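Local coordinates for amine oxidase (Emericella nidulans, PDB 3PGB), which probably oxidises primary amines to aldehydes, using a bound copper ion and a topaquinone cofactor made from one of its own tyrosines, at residues 375-380 with 540-545; 352-357 with 364-369. All blocks are in the same frame, centred on the assembly; numbering follows the deposited sequence.

Contact 1 (375-380 with 540-545). With CA (calcium ion), chain F.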
loop_
_atom_site.group_PDB
_atom_site.type_symbol
_atom_site.label_atom_id
_atom_site.label_comp_id
_atom_site.label_asym_id
_atom_site.label_seq_id
_atom_site.Cartn_x
_atom_site.Cartn_y
_atom_site.Cartn_z
ATOM N N ARG A 375 1.723 21.078 -17.358
ATOM C CA ARG A 375 0.692 20.046 -17.323
ATOM C C ARG A 375 1.324 18.650 -17.345
ATOM O O ARG A 375 2.265 18.406 -18.098
ATOM C CB ARG A 375 -0.271 20.195 -18.509
ATOM C CG ARG A 375 -1.401 19.164 -18.501
ATOM C CD ARG A 375 -2.416 19.378 -19.617
ATOM N NE ARG A 375 -2.955 20.741 -19.608
ATOM C CZ ARG A 375 -2.812 21.643 -20.580
ATOM N NH1 ARG A 375 -2.162 21.362 -21.704
ATOM N NH2 ARG A 375 -3.342 22.847 -20.427
ATOM N N VAL A 376 0.807 17.752 -16.506
ATOM C CA VAL A 376 1.187 16.336 -16.550
ATOM C C VAL A 376 -0.005 15.449 -16.923
ATOM O O VAL A 376 0.180 14.408 -17.540
ATOM C CB VAL A 376 1.832 15.855 -15.228
ATOM C CG1 VAL A 376 2.604 16.992 -14.565
ATOM C CG2 VAL A 376 0.799 15.275 -14.291
ATOM N N LEU A 377 -1.215 15.867 -16.553
ATOM C CA LEU A 377 -2.441 15.149 -16.900
ATOM C C LEU A 377 -3.540 16.126 -17.316
ATOM O O LEU A 377 -3.909 17.019 -16.551
ATOM C CB LEU A 377 -2.927 14.325 -15.705
ATOM C CG LEU A 377 -2.091 13.112 -15.268
ATOM C CD1 LEU A 377 -2.015 13.008 -13.753
ATOM C CD2 LEU A 377 -2.643 11.826 -15.865
ATOM N N TYR A 378 -4.050 15.966 -18.533
ATOM C CA TYR A 378 -5.200 16.749 -18.985
ATOM C C TYR A 378 -6.454 16.337 -18.219
ATOM O O TYR A 378 -7.295 17.174 -17.912
ATOM C CB TYR A 378 -5.431 16.592 -20.501
ATOM C CG TYR A 378 -6.733 17.211 -20.978
ATOM C CD1 TYR A 378 -6.846 18.584 -21.170
ATOM C CD2 TYR A 378 -7.854 16.425 -21.208
ATOM C CE1 TYR A 378 -8.036 19.156 -21.592
ATOM C CE2 TYR A 378 -9.051 16.988 -21.627
ATOM C CZ TYR A 378 -9.135 18.353 -21.815
ATOM O OH TYR A 378 -10.326 18.910 -22.228
ATOM N N GLU A 379 -6.565 15.045 -17.922
ATOM C CA GLU A 379 -7.764 14.479 -17.316
ATOM C C GLU A 379 -7.433 13.225 -16.499
ATOM O O GLU A 379 -6.667 12.372 -16.950
ATOM C CB GLU A 379 -8.790 14.136 -18.405
ATOM C CG GLU A 379 -10.116 13.585 -17.860
ATOM C CD GLU A 379 -11.067 13.101 -18.948
ATOM O OE1 GLU A 379 -12.223 12.779 -18.603
ATOM O OE2 GLU A 379 -10.666 13.029 -20.139
ATOM N N LEU A 380 -8.004 13.144 -15.297
ATOM C CA LEU A 380 -7.904 11.974 -14.420
ATOM C C LEU A 380 -9.269 11.768 -13.769
ATOM O O LEU A 380 -9.809 12.687 -13.168
ATOM C CB LEU A 380 -6.832 12.200 -13.350
ATOM C CG LEU A 380 -6.485 11.078 -12.357
ATOM C CD1 LEU A 380 -6.070 9.789 -13.051
ATOM C CD2 LEU A 380 -5.368 11.541 -11.412
ATOM N N ALA A 540 -6.432 8.138 -17.290
ATOM C CA ALA A 540 -5.272 8.969 -16.988
ATOM C C ALA A 540 -4.678 9.509 -18.292
ATOM O O ALA A 540 -3.854 8.858 -18.927
ATOM C CB ALA A 540 -4.236 8.165 -16.212
ATOM N N ASP A 541 -5.111 10.701 -18.691
ATOM C CA ASP A 541 -4.636 11.317 -19.927
ATOM C C ASP A 541 -3.360 12.109 -19.670
ATOM O O ASP A 541 -3.381 13.342 -19.650
ATOM C CB ASP A 541 -5.724 12.220 -20.528
ATOM C CG ASP A 541 -5.362 12.742 -21.911
ATOM O OD1 ASP A 541 -4.310 12.356 -22.462
ATOM O OD2 ASP A 541 -6.135 13.557 -22.451
ATOM N N PHE A 542 -2.251 11.400 -19.483
ATOM C CA PHE A 542 -0.955 12.056 -19.310
ATOM C C PHE A 542 -0.575 12.794 -20.583
ATOM O O PHE A 542 -0.621 12.211 -21.663
ATOM C CB PHE A 542 0.152 11.038 -19.010
ATOM C CG PHE A 542 -0.016 10.322 -17.710
ATOM C CD1 PHE A 542 0.524 10.839 -16.547
ATOM C CD2 PHE A 542 -0.709 9.133 -17.652
ATOM C CE1 PHE A 542 0.366 10.184 -15.351
ATOM C CE2 PHE A 542 -0.868 8.475 -16.468
ATOM C CZ PHE A 542 -0.332 9.002 -15.310
ATOM N N ASP A 543 -0.204 14.066 -20.462
ATOM C CA ASP A 543 0.397 14.812 -21.567
ATOM C C ASP A 543 1.758 15.310 -21.104
ATOM O O ASP A 543 1.940 16.503 -20.831
ATOM C CB ASP A 543 -0.489 15.989 -21.986
ATOM C CG ASP A 543 -1.765 15.553 -22.696
ATOM O OD1 ASP A 543 -1.895 14.370 -23.091
ATOM O OD2 ASP A 543 -2.649 16.413 -22.872
ATOM N N ILE A 544 2.720 14.396 -21.022
ATOM C CA ILE A 544 4.010 14.713 -20.414
ATOM C C ILE A 544 4.793 15.683 -21.299
ATOM O O ILE A 544 5.213 15.334 -22.405
ATOM C CB ILE A 544 4.861 13.443 -20.137
ATOM C CG1 ILE A 544 4.083 12.429 -19.283
ATOM C CG2 ILE A 544 6.165 13.816 -19.444
ATOM C CD1 ILE A 544 3.541 12.984 -17.983
ATOM N N LEU A 545 4.975 16.903 -20.797
ATOM C CA LEU A 545 5.682 17.956 -21.525
ATOM C C LEU A 545 5.108 18.115 -22.942
ATOM O O LEU A 545 5.849 18.287 -23.909
ATOM C CB LEU A 545 7.190 17.663 -21.560
ATOM C CG LEU A 545 7.895 17.583 -20.196
ATOM C CD1 LEU A 545 9.295 16.961 -20.294
ATOM C CD2 LEU A 545 7.964 18.965 -19.539
HETATM CA CA CA F . -2.206 12.164 -23.533
HETATM O O HOH W 1 4.539 17.289 -18.017
HETATM O O HOH W 2 -1.756 18.806 -23.314
HETATM O O HOH W 3 -8.623 12.867 -22.674
HETATM O O HOH W 4 0.161 11.581 -24.181
#
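Segments 375-380 and 540-545 run antiparallel: Leu377 pairs with Phe542 (CA to CA 4.2 Å) and Leu380 with Ala540 as non-hydrogen-bonded pairs, while Asp541 N donates to Glu379 O at 2.9 Å and Tyr378 N to Asp541 O. The chain turns corners at Val376 and Tyr378; the next bond beyond, from Asp543 N to Val376 O, is bent (142° at the hydrogen), with the donor well above the carbonyl plane.

On the face carrying Leu377, Leu380, Ala540 and Phe542, Leu377 and Phe542 make a CH-pi contact. Leu377 CD2 sits 3.4 Å from the centroid of the Phe542 ring, only 10° off the ring normal. The two side chains lie side by side and point the same way, both with CG anti to the carbonyl carbon. Ala540 CB touches Leu377 CD2 and Leu380 CD1.

Near the end of strand 532-542 the chain becomes a calcium site of the copper amine oxidase enzyme domain. Asp541 OD1 (2.4 Å from the calcium), Phe542 O, Asp543 OD1 and a water bind the ion, and Asp687 and Leu688 complete the site. Asp541 is the centre of an inverse gamma turn. Its other oxygen, OD2, approaches Tyr378 CD2 obliquely at 3.6 Å, with the carboxylate turned 70° from the ring plane.

The second oxygens of both aspartates form salt bridges with Lys114, of the helix 114-122 that also packs on Tyr378; this positive charge probably helps hold the carboxylates in place. Waters extend the polar network across the segments: one receives a bond from Arg375 NH1, whose guanidinium is also salt-bridged to Asp368 and Asp122, and donates to Asp543 OD2 (2.6 Å), while another donates to Asp541 OD2 and to Glu379 OE2, itself salt-bridged to Lys539.

Contact 2 (352-357 with 364-369)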
loop_
_atom_site.group_PDB
_atom_site.type_symbol
_atom_site.label_atom_id
_atom_site.label_comp_id
_atom_site.label_asym_id
_atom_site.label_seq_id
_atom_site.Cartn_x
_atom_site.Cartn_y
_atom_site.Cartn_z
ATOM N N PHE A 352 1.376 22.179 -7.144
ATOM C CA PHE A 352 0.296 21.523 -7.886
ATOM C C PHE A 352 -0.895 22.445 -8.103
ATOM O O PHE A 352 -1.172 23.331 -7.290
ATOM C CB PHE A 352 -0.213 20.295 -7.123
ATOM C CG PHE A 352 0.683 19.096 -7.212
ATOM C CD1 PHE A 352 0.592 18.225 -8.288
ATOM C CD2 PHE A 352 1.598 18.823 -6.213
ATOM C CE1 PHE A 352 1.409 17.109 -8.373
ATOM C CE2 PHE A 352 2.414 17.711 -6.293
ATOM C CZ PHE A 352 2.317 16.853 -7.377
ATOM N N SER A 353 -1.613 22.216 -9.197
ATOM C CA SER A 353 -2.904 22.867 -9.428
ATOM C C SER A 353 -3.778 21.962 -10.271
ATOM O O SER A 353 -3.262 21.131 -11.026
ATOM C CB SER A 353 -2.730 24.222 -10.125
ATOM O OG SER A 353 -2.255 24.066 -11.451
ATOM N N PHE A 354 -5.094 22.119 -10.143
ATOM C CA PHE A 354 -6.033 21.346 -10.949
ATOM C C PHE A 354 -7.442 21.911 -10.858
ATOM O O PHE A 354 -7.748 22.683 -9.946
ATOM C CB PHE A 354 -6.036 19.878 -10.511
ATOM C CG PHE A 354 -6.404 19.668 -9.068
ATOM C CD1 PHE A 354 -5.428 19.598 -8.098
ATOM C CD2 PHE A 354 -7.733 19.539 -8.688
ATOM C CE1 PHE A 354 -5.762 19.403 -6.769
ATOM C CE2 PHE A 354 -8.080 19.346 -7.357
ATOM C CZ PHE A 354 -7.091 19.272 -6.396
ATOM N N TYR A 355 -8.289 21.515 -11.807
ATOM C CA TYR A 355 -9.713 21.856 -11.785
ATOM C C TYR A 355 -10.527 20.647 -11.350
ATOM O O TYR A 355 -10.199 19.515 -11.687
ATOM C CB TYR A 355 -10.194 22.296 -13.168
ATOM C CG TYR A 355 -9.655 23.628 -13.646
ATOM C CD1 TYR A 355 -8.362 23.740 -14.132
ATOM C CD2 TYR A 355 -10.447 24.764 -13.635
ATOM C CE1 TYR A 355 -7.862 24.951 -14.589
ATOM C CE2 TYR A 355 -9.960 25.988 -14.087
ATOM C CZ TYR A 355 -8.667 26.077 -14.565
ATOM O OH TYR A 355 -8.179 27.293 -15.010
ATOM N N ILE A 356 -11.597 20.905 -10.613
ATOM C CA ILE A 356 -12.534 19.879 -10.177
ATOM C C ILE A 356 -13.719 19.841 -11.140
ATOM O O ILE A 356 -14.249 20.879 -11.535
ATOM C CB ILE A 356 -13.033 20.179 -8.742
ATOM C CG1 ILE A 356 -11.877 20.046 -7.746
ATOM C CG2 ILE A 356 -14.185 19.265 -8.337
ATOM C CD1 ILE A 356 -12.227 20.549 -6.351
ATOM N N ALA A 357 -14.111 18.634 -11.533
ATOM C CA ALA A 357 -15.317 18.417 -12.328
ATOM C C ALA A 357 -16.159 17.348 -11.656
ATOM O O ALA A 357 -15.651 16.572 -10.850
ATOM C CB ALA A 357 -14.957 18.004 -13.734
ATOM N N LEU A 364 -16.659 12.355 -9.235
ATOM C CA LEU A 364 -15.513 13.271 -9.227
ATOM C C LEU A 364 -14.591 13.044 -10.415
ATOM O O LEU A 364 -14.413 11.917 -10.862
ATOM C CB LEU A 364 -14.716 13.105 -7.926
ATOM C CG LEU A 364 -13.516 14.011 -7.652
ATOM C CD1 LEU A 364 -13.887 15.479 -7.732
ATOM C CD2 LEU A 364 -12.953 13.674 -6.279
ATOM N N SER A 365 -13.997 14.125 -10.903
ATOM C CA SER A 365 -13.011 14.059 -11.972
ATOM C C SER A 365 -12.074 15.254 -11.847
ATOM O O SER A 365 -12.478 16.302 -11.338
ATOM C CB SER A 365 -13.725 14.077 -13.315
ATOM O OG SER A 365 -12.868 13.662 -14.351
ATOM N N LEU A 366 -10.827 15.088 -12.284
ATOM C CA LEU A 366 -9.830 16.168 -12.255
ATOM C C LEU A 366 -9.378 16.507 -13.672
ATOM O O LEU A 366 -9.188 15.612 -14.497
ATOM C CB LEU A 366 -8.608 15.769 -11.420
ATOM C CG LEU A 366 -8.774 15.732 -9.900
ATOM C CD1 LEU A 366 -9.768 14.666 -9.485
ATOM C CD2 LEU A 366 -7.429 15.493 -9.225
ATOM N N PHE A 367 -9.196 17.797 -13.941
ATOM C CA PHE A 367 -8.739 18.268 -15.246
ATOM C C PHE A 367 -7.563 19.229 -15.115
ATOM O O PHE A 367 -7.417 19.924 -14.119
ATOM C CB PHE A 367 -9.876 18.972 -15.986
ATOM C CG PHE A 367 -10.910 18.039 -16.538
ATOM C CD1 PHE A 367 -12.020 17.683 -15.784
ATOM C CD2 PHE A 367 -10.777 17.516 -17.814
ATOM C CE1 PHE A 367 -12.977 16.817 -16.301
ATOM C CE2 PHE A 367 -11.729 16.649 -18.335
ATOM C CZ PHE A 367 -12.827 16.301 -17.585
ATOM N N ASP A 368 -6.735 19.267 -16.149
ATOM C CA ASP A 368 -5.608 20.185 -16.232
ATOM C C ASP A 368 -4.758 20.150 -14.962
ATOM O O ASP A 368 -4.445 21.192 -14.390
ATOM C CB ASP A 368 -6.115 21.605 -16.529
ATOM C CG ASP A 368 -5.010 22.554 -17.013
ATOM O OD1 ASP A 368 -5.220 23.783 -16.915
ATOM O OD2 ASP A 368 -3.952 22.093 -17.494
ATOM N N ILE A 369 -4.395 18.945 -14.525
ATOM C CA ILE A 369 -3.504 18.778 -13.385
ATOM C C ILE A 369 -2.108 19.228 -13.813
ATOM O O ILE A 369 -1.520 18.621 -14.701
ATOM C CB ILE A 369 -3.458 17.294 -12.886
ATOM C CG1 ILE A 369 -4.840 16.845 -12.394
ATOM C CG2 ILE A 369 -2.436 17.129 -11.775
ATOM C CD1 ILE A 369 -4.892 15.424 -11.893
HETATM O O HOH W 5 -5.730 26.859 -16.090
#
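Two pairs of backbone bonds join Tyr355 to Phe367 and Ala357 to Ser365. Tyr355 N to Phe367 O (2.9 Å) is almost straight, 175° at the hydrogen, and lies in the carbonyl plane; Ser365 N reaches Ala357 O with a marked bend. Further CA-H...O contacts run from Leu366 to Tyr355 O and from Ile369 to Ser353 O.

Apolar contacts flank these bonds. With Phe354 chi1 at 59°, CG stands between the backbone N and carbonyl carbon, and Leu366 CD2, from the sheet face it shares with Ile356, lies over one side of the Phe354 ring, offset toward the rim, 4.1 Å from CD2 of Phe354. Phe354 CB meets Ile369 CG1 at 3.8 Å. On the face carrying Tyr355, Ala357, Ser365 and Phe367, Ala357 CB abuts the edge of the Phe367 ring, 3.5 Å from CE1; Trp68 stacks on that ring.

Among polar groups, the Asp368 carboxylate runs alongside the Tyr355 ring, their planes 14° apart. A water links Asp368 OD1 with Tyr355 OH (2.7 Å from the water), while Asp368 OD2 forms a salt bridge with Arg375.

This paired register and the short connection identify an antiparallel beta hairpin, strands 352-359 and 363-371, within the enzyme domain.

How the contacts relate
From the N terminus, contact 2 comes first: 352-357 and 364-369 close a short hairpin loop with six residues between them. The chain then turns directly into 374-389, whose opening residues form contact 1 with 540-545 after a further 159 residues. The two closures are in series, neither nesting nor crossing. Strand 374-389 lies beside 363-371 on one flank and pairs with 532-542, so the hairpin is tied to the calcium-binding strand end. The contact centres are 10 Å apart, and they touch directly: Leu380 O probably accepts a hydrogen bond from Leu366 N at 2.8 Å, and Glu379 CG packs on Phe367 CE2 at 3.5 Å.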